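Local coordinates for protein PHO85 cyclin PHO80 (Saccharomyces cerevisiae, PDB 2PMI) that partners the cyclin-dependent kinase Pho85 as its cyclin and keeps phosphate-starvation-responsive genes turned down when phosphate is plentiful, at residues 27-32 with 90-96; 37-41 with 239-243; 67-73 with 115-121. All coordinates share one frame; numbering follows the deposited sequence.

Interaction 1 (27-32 with 90-96); sequences FNKCSR and LEHCVLM
His92 reaches from the first turn of its helix into the bend formed by residues 27-32, and the main polar link is made there. Its ND1 donates to Phe27 O over 3.3 Å, a weak bond with an N-H...O angle of 124°. With CG anti to its own carbonyl carbon (chi1 -58°), the imidazole points across the gap and is sandwiched: Arg32 CG lies over one face, 3.5 Å from the ring centroid in a CH-pi contact, while Asn28 O sits over the opposite face toward the rim. The Arg32 chain crosses the histidine at about a right angle, and a bend at chi3 (-7°) brings NH1 to Leu90 O, 3.0 Å away but at an angle too poor for a hydrogen bond.

In this cyclin the contact joins the N-terminal segment, just ahead of helix 32-51, to the start of helix 92-108. Glu91 at the N-cap position hydrogen-bonds the backbone of the partner protein chain, and Asn28 and Cys93 pack on apolar side chains of that chain.

Sulfur and apolar contacts gather round the Phe27 ring. Cys93 SG approaches its edge, 3.7 Å from Phe27 CE2, as a sulfur-aromatic contact. Met96 lies over a face, with CG 4.2 Å from the Phe27 centroid, and its more distant SD adds a Met-aromatic contact; Leu217 of helix 216-227 touches both side chains.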
loop_
_atom_site.group_PDB
_atom_site.type_symbol
_atom_site.label_atom_id
_atom_site.label_comp_id
_atom_site.label_asym_id
_atom_site.label_seq_id
_atom_site.Cartn_x
_atom_site.Cartn_y
_atom_site.Cartn_z
ATOM N N PHE B 27 12.009 6.513 -14.892
ATOM C CA PHE B 27 11.655 7.856 -14.439
ATOM C C PHE B 27 12.100 8.173 -13.014
ATOM O O PHE B 27 12.094 9.332 -12.599
ATOM C CB PHE B 27 10.140 8.143 -14.606
ATOM C CG PHE B 27 9.218 7.249 -13.793
ATOM C CD1 PHE B 27 8.747 6.042 -14.318
ATOM C CD2 PHE B 27 8.786 7.641 -12.526
ATOM C CE1 PHE B 27 7.853 5.239 -13.597
ATOM C CE2 PHE B 27 7.898 6.853 -11.796
ATOM C CZ PHE B 27 7.429 5.644 -12.336
ATOM N N ASN B 28 12.491 7.147 -12.267
ATOM C CA ASN B 28 12.968 7.339 -10.899
ATOM C C ASN B 28 14.387 7.902 -10.915
ATOM O O ASN B 28 14.743 8.744 -10.093
ATOM C CB ASN B 28 12.969 6.013 -10.142
ATOM C CG ASN B 28 11.643 5.716 -9.496
ATOM O OD1 ASN B 28 11.262 6.355 -8.510
ATOM N ND2 ASN B 28 10.926 4.743 -10.045
ATOM N N LYS B 29 15.192 7.413 -11.848
ATOM C CA LYS B 29 16.564 7.862 -11.984
ATOM C C LYS B 29 16.618 9.099 -12.870
ATOM O O LYS B 29 17.635 9.397 -13.487
ATOM C CB LYS B 29 17.402 6.760 -12.609
ATOM C CG LYS B 29 17.434 5.471 -11.815
ATOM C CD LYS B 29 18.241 4.433 -12.583
ATOM C CE LYS B 29 18.380 3.129 -11.832
ATOM N NZ LYS B 29 19.190 2.171 -12.633
ATOM N N CYS B 30 15.511 9.821 -12.925
ATOM C CA CYS B 30 15.415 11.015 -13.747
ATOM C C CYS B 30 15.168 12.248 -12.869
ATOM O O CYS B 30 14.532 12.150 -11.819
ATOM C CB CYS B 30 14.290 10.811 -14.762
ATOM S SG CYS B 30 13.702 12.293 -15.541
ATOM N N SER B 31 15.675 13.403 -13.296
ATOM C CA SER B 31 15.540 14.655 -12.543
ATOM C C SER B 31 14.107 15.116 -12.256
ATOM O O SER B 31 13.342 15.382 -13.184
ATOM C CB SER B 31 16.271 15.761 -13.288
ATOM O OG SER B 31 15.776 17.029 -12.905
ATOM N N ARG B 32 13.742 15.232 -10.981
ATOM C CA ARG B 32 12.388 15.675 -10.641
ATOM C C ARG B 32 12.031 16.978 -11.360
ATOM O O ARG B 32 10.863 17.253 -11.657
ATOM C CB ARG B 32 12.235 15.889 -9.139
ATOM C CG ARG B 32 12.097 14.618 -8.326
ATOM C CD ARG B 32 11.798 14.944 -6.854
ATOM N NE ARG B 32 11.882 16.381 -6.581
ATOM C CZ ARG B 32 11.560 16.948 -5.424
ATOM N NH1 ARG B 32 11.130 16.196 -4.418
ATOM N NH2 ARG B 32 11.659 18.270 -5.278
ATOM N N LEU B 90 7.418 16.361 -3.244
ATOM C CA LEU B 90 6.613 15.361 -3.900
ATOM C C LEU B 90 7.598 14.418 -4.597
ATOM O O LEU B 90 8.553 14.880 -5.229
ATOM C CB LEU B 90 5.688 16.022 -4.937
ATOM C CG LEU B 90 4.718 17.163 -4.575
ATOM C CD1 LEU B 90 4.115 17.730 -5.866
ATOM C CD2 LEU B 90 3.627 16.665 -3.641
ATOM N N GLU B 91 7.357 13.110 -4.463
ATOM C CA GLU B 91 8.175 12.066 -5.081
ATOM C C GLU B 91 7.847 11.900 -6.571
ATOM O O GLU B 91 6.762 12.270 -7.016
ATOM C CB GLU B 91 7.924 10.722 -4.393
ATOM C CG GLU B 91 8.154 10.702 -2.886
ATOM C CD GLU B 91 8.101 9.289 -2.304
ATOM O OE1 GLU B 91 8.825 8.410 -2.813
ATOM O OE2 GLU B 91 7.344 9.055 -1.336
ATOM N N HIS B 92 8.785 11.312 -7.319
ATOM C CA HIS B 92 8.652 11.047 -8.760
ATOM C C HIS B 92 7.323 10.395 -9.146
ATOM O O HIS B 92 6.517 10.996 -9.853
ATOM C CB HIS B 92 9.779 10.136 -9.221
ATOM C CG HIS B 92 11.141 10.690 -8.955
ATOM N ND1 HIS B 92 11.931 11.230 -9.947
ATOM C CD2 HIS B 92 11.833 10.831 -7.801
ATOM C CE1 HIS B 92 13.050 11.682 -9.414
ATOM N NE2 HIS B 92 13.014 11.452 -8.114
ATOM N N CYS B 93 7.118 9.157 -8.709
ATOM C CA CYS B 93 5.878 8.450 -8.987
ATOM C C CYS B 93 4.678 9.368 -8.734
ATOM O O CYS B 93 3.733 9.393 -9.518
ATOM C CB CYS B 93 5.749 7.216 -8.093
ATOM S SG CYS B 93 7.053 5.984 -8.277
ATOM N N VAL B 94 4.697 10.119 -7.640
ATOM C CA VAL B 94 3.578 11.007 -7.375
ATOM C C VAL B 94 3.418 12.028 -8.504
ATOM O O VAL B 94 2.321 12.457 -8.798
ATOM C CB VAL B 94 3.744 11.741 -6.022
ATOM C CG1 VAL B 94 2.683 12.844 -5.863
ATOM C CG2 VAL B 94 3.588 10.755 -4.907
ATOM N N LEU B 95 4.517 12.410 -9.138
ATOM C CA LEU B 95 4.465 13.373 -10.230
ATOM C C LEU B 95 3.742 12.745 -11.419
ATOM O O LEU B 95 2.781 13.306 -11.951
ATOM C CB LEU B 95 5.883 13.773 -10.641
ATOM C CG LEU B 95 6.803 14.277 -9.526
ATOM C CD1 LEU B 95 8.168 14.592 -10.113
ATOM C CD2 LEU B 95 6.201 15.523 -8.852
ATOM N N MET B 96 4.212 11.576 -11.833
ATOM C CA MET B 96 3.607 10.870 -12.941
ATOM C C MET B 96 2.123 10.628 -12.660
ATOM O O MET B 96 1.248 11.011 -13.437
ATOM C CB MET B 96 4.321 9.534 -13.146
ATOM C CG MET B 96 5.723 9.664 -13.689
ATOM S SD MET B 96 5.723 10.710 -15.136
ATOM C CE MET B 96 4.721 9.732 -16.250
#

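Interaction 2 (37-41 with 239-243); sequences VLISR and RKVDY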
loop_
_atom_site.group_PDB
_atom_site.type_symbol
_atom_site.label_atom_id
_atom_site.label_comp_id
_atom_site.label_asym_id
_atom_site.label_seq_id
_atom_site.Cartn_x
_atom_site.Cartn_y
_atom_site.Cartn_z
ATOM N N VAL B 37 8.946 19.550 -16.020
ATOM C CA VAL B 37 8.918 20.240 -17.310
ATOM C C VAL B 37 8.136 19.376 -18.294
ATOM O O VAL B 37 7.119 19.819 -18.835
ATOM C CB VAL B 37 10.348 20.567 -17.894
ATOM C CG1 VAL B 37 11.134 21.423 -16.924
ATOM C CG2 VAL B 37 11.106 19.310 -18.213
ATOM N N LEU B 38 8.588 18.140 -18.500
ATOM C CA LEU B 38 7.896 17.233 -19.405
ATOM C C LEU B 38 6.406 17.180 -19.072
ATOM O O LEU B 38 5.568 17.232 -19.963
ATOM C CB LEU B 38 8.496 15.823 -19.329
ATOM C CG LEU B 38 9.899 15.673 -19.922
ATOM C CD1 LEU B 38 10.348 14.212 -19.932
ATOM C CD2 LEU B 38 9.880 16.220 -21.334
ATOM N N ILE B 39 6.060 17.091 -17.795
ATOM C CA ILE B 39 4.652 17.040 -17.439
ATOM C C ILE B 39 3.935 18.348 -17.736
ATOM O O ILE B 39 2.885 18.351 -18.377
ATOM C CB ILE B 39 4.444 16.701 -15.962
ATOM C CG1 ILE B 39 4.936 15.277 -15.683
ATOM C CG2 ILE B 39 2.973 16.818 -15.623
ATOM C CD1 ILE B 39 4.899 14.873 -14.198
ATOM N N SER B 40 4.498 19.455 -17.270
ATOM C CA SER B 40 3.890 20.763 -17.495
ATOM C C SER B 40 3.635 21.034 -18.977
ATOM O O SER B 40 2.583 21.551 -19.359
ATOM C CB SER B 40 4.788 21.854 -16.922
ATOM O OG SER B 40 4.914 21.695 -15.524
ATOM N N ARG B 41 4.618 20.695 -19.807
ATOM C CA ARG B 41 4.501 20.888 -21.246
ATOM C C ARG B 41 3.262 20.148 -21.721
ATOM O O ARG B 41 2.353 20.733 -22.313
ATOM C CB ARG B 41 5.733 20.337 -21.969
ATOM C CG ARG B 41 6.998 21.165 -21.803
ATOM C CD ARG B 41 8.172 20.478 -22.501
ATOM N NE ARG B 41 9.316 21.370 -22.697
ATOM C CZ ARG B 41 10.449 21.008 -23.295
ATOM N NH1 ARG B 41 10.598 19.766 -23.755
ATOM N NH2 ARG B 41 11.431 21.888 -23.447
ATOM N N ARG B 239 11.577 25.848 -19.706
ATOM C CA ARG B 239 12.901 25.305 -19.921
ATOM C C ARG B 239 13.169 25.039 -21.394
ATOM O O ARG B 239 12.457 24.274 -22.042
ATOM C CB ARG B 239 13.081 24.015 -19.125
ATOM C CG ARG B 239 14.095 24.103 -17.983
ATOM C CD ARG B 239 13.538 24.793 -16.746
ATOM N NE ARG B 239 12.968 26.102 -17.049
ATOM C CZ ARG B 239 12.596 26.990 -16.129
ATOM N NH1 ARG B 239 12.733 26.715 -14.835
ATOM N NH2 ARG B 239 12.087 28.156 -16.502
ATOM N N LYS B 240 14.203 25.680 -21.925
ATOM C CA LYS B 240 14.574 25.501 -23.319
ATOM C C LYS B 240 15.423 24.221 -23.426
ATOM O O LYS B 240 16.647 24.288 -23.486
ATOM C CB LYS B 240 15.363 26.726 -23.791
ATOM C CG LYS B 240 15.180 27.060 -25.266
ATOM C CD LYS B 240 16.064 28.222 -25.703
ATOM C CE LYS B 240 15.920 28.510 -27.191
ATOM N NZ LYS B 240 16.989 29.416 -27.705
ATOM N N VAL B 241 14.768 23.057 -23.439
ATOM C CA VAL B 241 15.477 21.768 -23.513
ATOM C C VAL B 241 14.814 20.737 -24.449
ATOM O O VAL B 241 13.593 20.724 -24.615
ATOM C CB VAL B 241 15.577 21.095 -22.116
ATOM C CG1 VAL B 241 16.866 20.320 -22.019
ATOM C CG2 VAL B 241 15.462 22.130 -21.004
ATOM N N ASP B 242 15.628 19.869 -25.043
ATOM C CA ASP B 242 15.142 18.821 -25.940
ATOM C C ASP B 242 15.383 17.463 -25.294
ATOM O O ASP B 242 16.506 16.952 -25.343
ATOM C CB ASP B 242 15.897 18.846 -27.276
ATOM C CG ASP B 242 15.354 19.875 -28.246
ATOM O OD1 ASP B 242 14.144 20.174 -28.177
ATOM O OD2 ASP B 242 16.131 20.366 -29.096
ATOM N N TYR B 243 14.352 16.862 -24.706
ATOM C CA TYR B 243 14.536 15.565 -24.058
ATOM C C TYR B 243 14.404 14.386 -24.998
ATOM O O TYR B 243 13.342 14.142 -25.560
ATOM C CB TYR B 243 13.556 15.378 -22.907
ATOM C CG TYR B 243 13.702 16.389 -21.806
ATOM C CD1 TYR B 243 13.093 17.639 -21.899
ATOM C CD2 TYR B 243 14.445 16.092 -20.661
ATOM C CE1 TYR B 243 13.216 18.574 -20.876
ATOM C CE2 TYR B 243 14.576 17.018 -19.628
ATOM C CZ TYR B 243 13.957 18.258 -19.743
ATOM O OH TYR B 243 14.070 19.178 -18.727
#
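Arg41 spans the gap from helix 32-51 to the segment 239-243 and spends its guanidinium on backbone carbonyls. NH2 bonds two of them. The straighter bond runs from Arg41 NH2 to Val241 O, 2.7 Å long with an N-H...O angle of 165°; the acceptor lies in the guanidinium plane, and the donor meets a lone pair in the carbonyl plane. The second, from Arg41 NH2 to Arg239 O at 3.0 Å, is more bent at 138°, its acceptor tilted from the guanidinium plane, although the donor stands nearly in line with the C=O bond. NH1 adds a weak bond to the same Val241 O, which therefore receives both terminal nitrogens, and also donates to Val228 O just after helix 216-227. The chain of Arg41 is extended from CG to NE, long enough to bring this cluster of donors to carbonyls on either side of Lys240, the centre of an inverse gamma turn.

The contact thus lays an irregular segment after helix 216-227, near the end of the ordered chain, against the first long helix of the cyclin, some 200 residues earlier in sequence. Backbone hydrogen bonds between Tyr243 and Gly229 hold the same segment to the residues following helix 216-227.

The ring of Tyr243 carries most of the side-chain packing. Leu38 CG lies over one face, and Leu38 CD2 comes to 3.6 Å from Tyr243 CD1. A polar group, Arg41 NH1, sits in plane at the ring edge, the guanidinium turned 80° to the ring. Val37 CG2 packs against Tyr243 CZ at 3.4 Å, and Val37 CG1 meets Arg239 CB at 3.9 Å. The phenol OH is hydrogen-bonded to Asp34 OD1, one turn before Leu38 on helix 32-51.

Interaction 3 (67-73 with 115-121); sequences YHSKIPP and NSLTAHR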
loop_
_atom_site.group_PDB
_atom_site.type_symbol
_atom_site.label_atom_id
_atom_site.label_comp_id
_atom_site.label_asym_id
_atom_site.label_seq_id
_atom_site.Cartn_x
_atom_site.Cartn_y
_atom_site.Cartn_z
ATOM N N TYR B 67 -13.076 22.072 -9.410
ATOM C CA TYR B 67 -11.751 22.415 -9.916
ATOM C C TYR B 67 -11.689 23.685 -10.744
ATOM O O TYR B 67 -10.633 24.055 -11.254
ATOM C CB TYR B 67 -11.200 21.243 -10.723
ATOM C CG TYR B 67 -11.490 19.917 -10.074
ATOM C CD1 TYR B 67 -12.620 19.183 -10.428
ATOM C CD2 TYR B 67 -10.674 19.424 -9.055
ATOM C CE1 TYR B 67 -12.938 17.992 -9.784
ATOM C CE2 TYR B 67 -10.985 18.228 -8.399
ATOM C CZ TYR B 67 -12.121 17.521 -8.772
ATOM O OH TYR B 67 -12.445 16.352 -8.131
ATOM N N HIS B 68 -12.820 24.361 -10.867
ATOM C CA HIS B 68 -12.870 25.587 -11.638
ATOM C C HIS B 68 -12.493 26.801 -10.816
ATOM O O HIS B 68 -12.950 26.957 -9.688
ATOM C CB HIS B 68 -14.276 25.798 -12.217
ATOM C CG HIS B 68 -14.478 25.164 -13.554
ATOM N ND1 HIS B 68 -14.789 23.831 -13.706
ATOM C CD2 HIS B 68 -14.330 25.664 -14.803
ATOM C CE1 HIS B 68 -14.818 23.536 -14.992
ATOM N NE2 HIS B 68 -14.541 24.629 -15.680
ATOM N N SER B 69 -11.662 27.658 -11.399
ATOM C CA SER B 69 -11.241 28.906 -10.766
ATOM C C SER B 69 -12.038 29.982 -11.502
ATOM O O SER B 69 -12.407 29.777 -12.660
ATOM C CB SER B 69 -9.742 29.129 -10.980
ATOM O OG SER B 69 -9.001 28.004 -10.542
ATOM N N LYS B 70 -12.308 31.117 -10.859
ATOM C CA LYS B 70 -13.076 32.169 -11.525
ATOM C C LYS B 70 -12.411 32.775 -12.762
ATOM O O LYS B 70 -13.096 33.354 -13.604
ATOM C CB LYS B 70 -13.456 33.289 -10.548
ATOM C CG LYS B 70 -14.752 33.017 -9.775
ATOM C CD LYS B 70 -15.497 34.306 -9.401
ATOM C CE LYS B 70 -14.701 35.207 -8.452
ATOM N NZ LYS B 70 -15.462 36.444 -8.078
ATOM N N ILE B 71 -11.091 32.639 -12.874
ATOM C CA ILE B 71 -10.336 33.161 -14.023
ATOM C C ILE B 71 -8.937 32.553 -14.028
ATOM O O ILE B 71 -8.411 32.176 -12.974
ATOM C CB ILE B 71 -10.173 34.705 -13.974
ATOM C CG1 ILE B 71 -9.545 35.122 -12.652
ATOM C CG2 ILE B 71 -11.510 35.399 -14.144
ATOM C CD1 ILE B 71 -9.489 36.604 -12.484
ATOM N N PRO B 72 -8.305 32.464 -15.211
ATOM C CA PRO B 72 -6.957 31.891 -15.319
ATOM C C PRO B 72 -5.939 32.525 -14.347
ATOM O O PRO B 72 -5.649 33.723 -14.428
ATOM C CB PRO B 72 -6.592 32.147 -16.786
ATOM C CG PRO B 72 -7.912 32.179 -17.467
ATOM C CD PRO B 72 -8.736 33.000 -16.510
ATOM N N PRO B 73 -5.394 31.727 -13.412
ATOM C CA PRO B 73 -4.418 32.261 -12.461
ATOM C C PRO B 73 -3.252 32.829 -13.249
ATOM O O PRO B 73 -2.931 32.328 -14.332
ATOM C CB PRO B 73 -4.016 31.030 -11.655
ATOM C CG PRO B 73 -5.244 30.208 -11.673
ATOM C CD PRO B 73 -5.659 30.308 -13.127
ATOM N N ASN B 115 -8.542 22.180 -18.762
ATOM C CA ASN B 115 -8.396 23.368 -19.571
ATOM C C ASN B 115 -7.784 24.409 -18.648
ATOM O O ASN B 115 -7.839 24.269 -17.416
ATOM C CB ASN B 115 -9.750 23.836 -20.125
ATOM C CG ASN B 115 -10.730 24.251 -19.038
ATOM O OD1 ASN B 115 -10.485 25.180 -18.279
ATOM N ND2 ASN B 115 -11.854 23.564 -18.972
ATOM N N SER B 116 -7.196 25.442 -19.239
ATOM C CA SER B 116 -6.562 26.477 -18.451
ATOM C C SER B 116 -7.547 27.236 -17.588
ATOM O O SER B 116 -7.631 28.457 -17.665
ATOM C CB SER B 116 -5.824 27.457 -19.356
ATOM O OG SER B 116 -6.729 28.307 -20.008
ATOM N N LEU B 117 -8.296 26.520 -16.765
ATOM C CA LEU B 117 -9.249 27.160 -15.876
ATOM C C LEU B 117 -9.499 26.187 -14.743
ATOM O O LEU B 117 -10.128 26.536 -13.741
ATOM C CB LEU B 117 -10.551 27.455 -16.608
ATOM C CG LEU B 117 -11.397 28.602 -16.061
ATOM C CD1 LEU B 117 -10.563 29.878 -16.013
ATOM C CD2 LEU B 117 -12.617 28.805 -16.946
ATOM N N THR B 118 -8.980 24.968 -14.914
ATOM C CA THR B 118 -9.108 23.897 -13.928
ATOM C C THR B 118 -7.768 23.313 -13.506
ATOM O O THR B 118 -7.615 22.814 -12.385
ATOM C CB THR B 118 -9.919 22.719 -14.480
ATOM O OG1 THR B 118 -9.500 22.431 -15.827
ATOM C CG2 THR B 118 -11.396 23.015 -14.392
ATOM N N ALA B 119 -6.810 23.365 -14.427
ATOM C CA ALA B 119 -5.478 22.807 -14.223
ATOM C C ALA B 119 -4.882 22.941 -12.815
ATOM O O ALA B 119 -4.666 21.935 -12.141
ATOM C CB ALA B 119 -4.527 23.376 -15.265
ATOM N N HIS B 120 -4.625 24.169 -12.375
ATOM C CA HIS B 120 -4.040 24.396 -11.061
ATOM C C HIS B 120 -4.768 23.680 -9.956
ATOM O O HIS B 120 -4.216 22.774 -9.325
ATOM C CB HIS B 120 -3.988 25.888 -10.736
ATOM C CG HIS B 120 -3.119 26.669 -11.669
ATOM N ND1 HIS B 120 -1.928 26.180 -12.158
ATOM C CD2 HIS B 120 -3.255 27.911 -12.183
ATOM C CE1 HIS B 120 -1.365 27.090 -12.933
ATOM N NE2 HIS B 120 -2.150 28.150 -12.963
ATOM N N ARG B 121 -6.007 24.091 -9.713
ATOM C CA ARG B 121 -6.811 23.482 -8.661
ATOM C C ARG B 121 -6.787 21.973 -8.776
ATOM O O ARG B 121 -6.771 21.272 -7.770
ATOM C CB ARG B 121 -8.238 23.991 -8.736
ATOM C CG ARG B 121 -8.654 24.719 -7.505
ATOM C CD ARG B 121 -9.485 25.932 -7.843
ATOM N NE ARG B 121 -9.917 26.562 -6.605
ATOM C CZ ARG B 121 -10.757 25.997 -5.746
ATOM N NH1 ARG B 121 -11.259 24.792 -6.008
ATOM N NH2 ARG B 121 -11.074 26.621 -4.618
#
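His68 lies flat over the methyl group of Thr118, with Thr118 CG2 3.5 Å from the ring centroid and only 13° off the ring normal, a centred CH-pi contact. The two side chains run side by side and point the same way. In this cyclin the pair joins the loop between helices 32-51 and 77-86 to the N-terminus of helix 119-134, where Thr118 occupies the N-cap position without making a capping bond. Thr118 CG2 stands anti to the carbonyl carbon, which puts the methyl under the imidazole; OG1 is turned away from the ring and is hydrogen-bonded to Thr113 O, though Asn115 O also lies within reach of its proton. The ring of His68 is tied from its own side by a hydrogen bond between ND1 and Thr65 OG1.

Leu117 crosses His68 at about a right angle, CD2 near the imidazole edge and CD1 directed to Pro72. Its CG is turned away from the backbone N (chi1 -155°), and the branch CD1 rests 3.7 Å from Pro72 CD, the two side chains meeting at a slant. Farther along, the imidazole of His120 meets the ring of Tyr80 on helix 77-86.

Arg121 passes alongside the loop instead of bonding to it. Its CB is 3.5 Å from Tyr67 O and its CD 3.4 Å from Ser69 OG, while NH2 continues to a salt bridge with Glu154 of helix 152-164. Tyr67 packs on Leu158 and Phe162 of that helix. One backbone hydrogen bond joins the loop to the residues before helix 119-134, beside a CA-H...O contact from Thr118 CA to Tyr67 O: Ser69 N donates to Leu117 O over 3.0 Å at 158°, arriving almost in line with the carbonyl bond.

Interactions 1 and 2 are neighbours, their centres 14 Å apart; both involve helix 32-51, and they touch where Ile39 CD1 of that helix packs on Leu95 O at 3.5 Å. Interaction 3 stands apart, 24 Å from interaction 1 and 21 Å from interaction 2 between centres, and across the chain's centre from interaction 1. Helix 92-108 starts at interaction 1, and the next helix, 119-134, starts at interaction 3. Along the sequence interaction 3 is nested within the loop closed by interaction 2, whereas interaction 1 alternates with both. Interactions 1 and 2 bring segments from before and after the strand-free helical core onto it; of the three, only interaction 1 meets the partner protein chain.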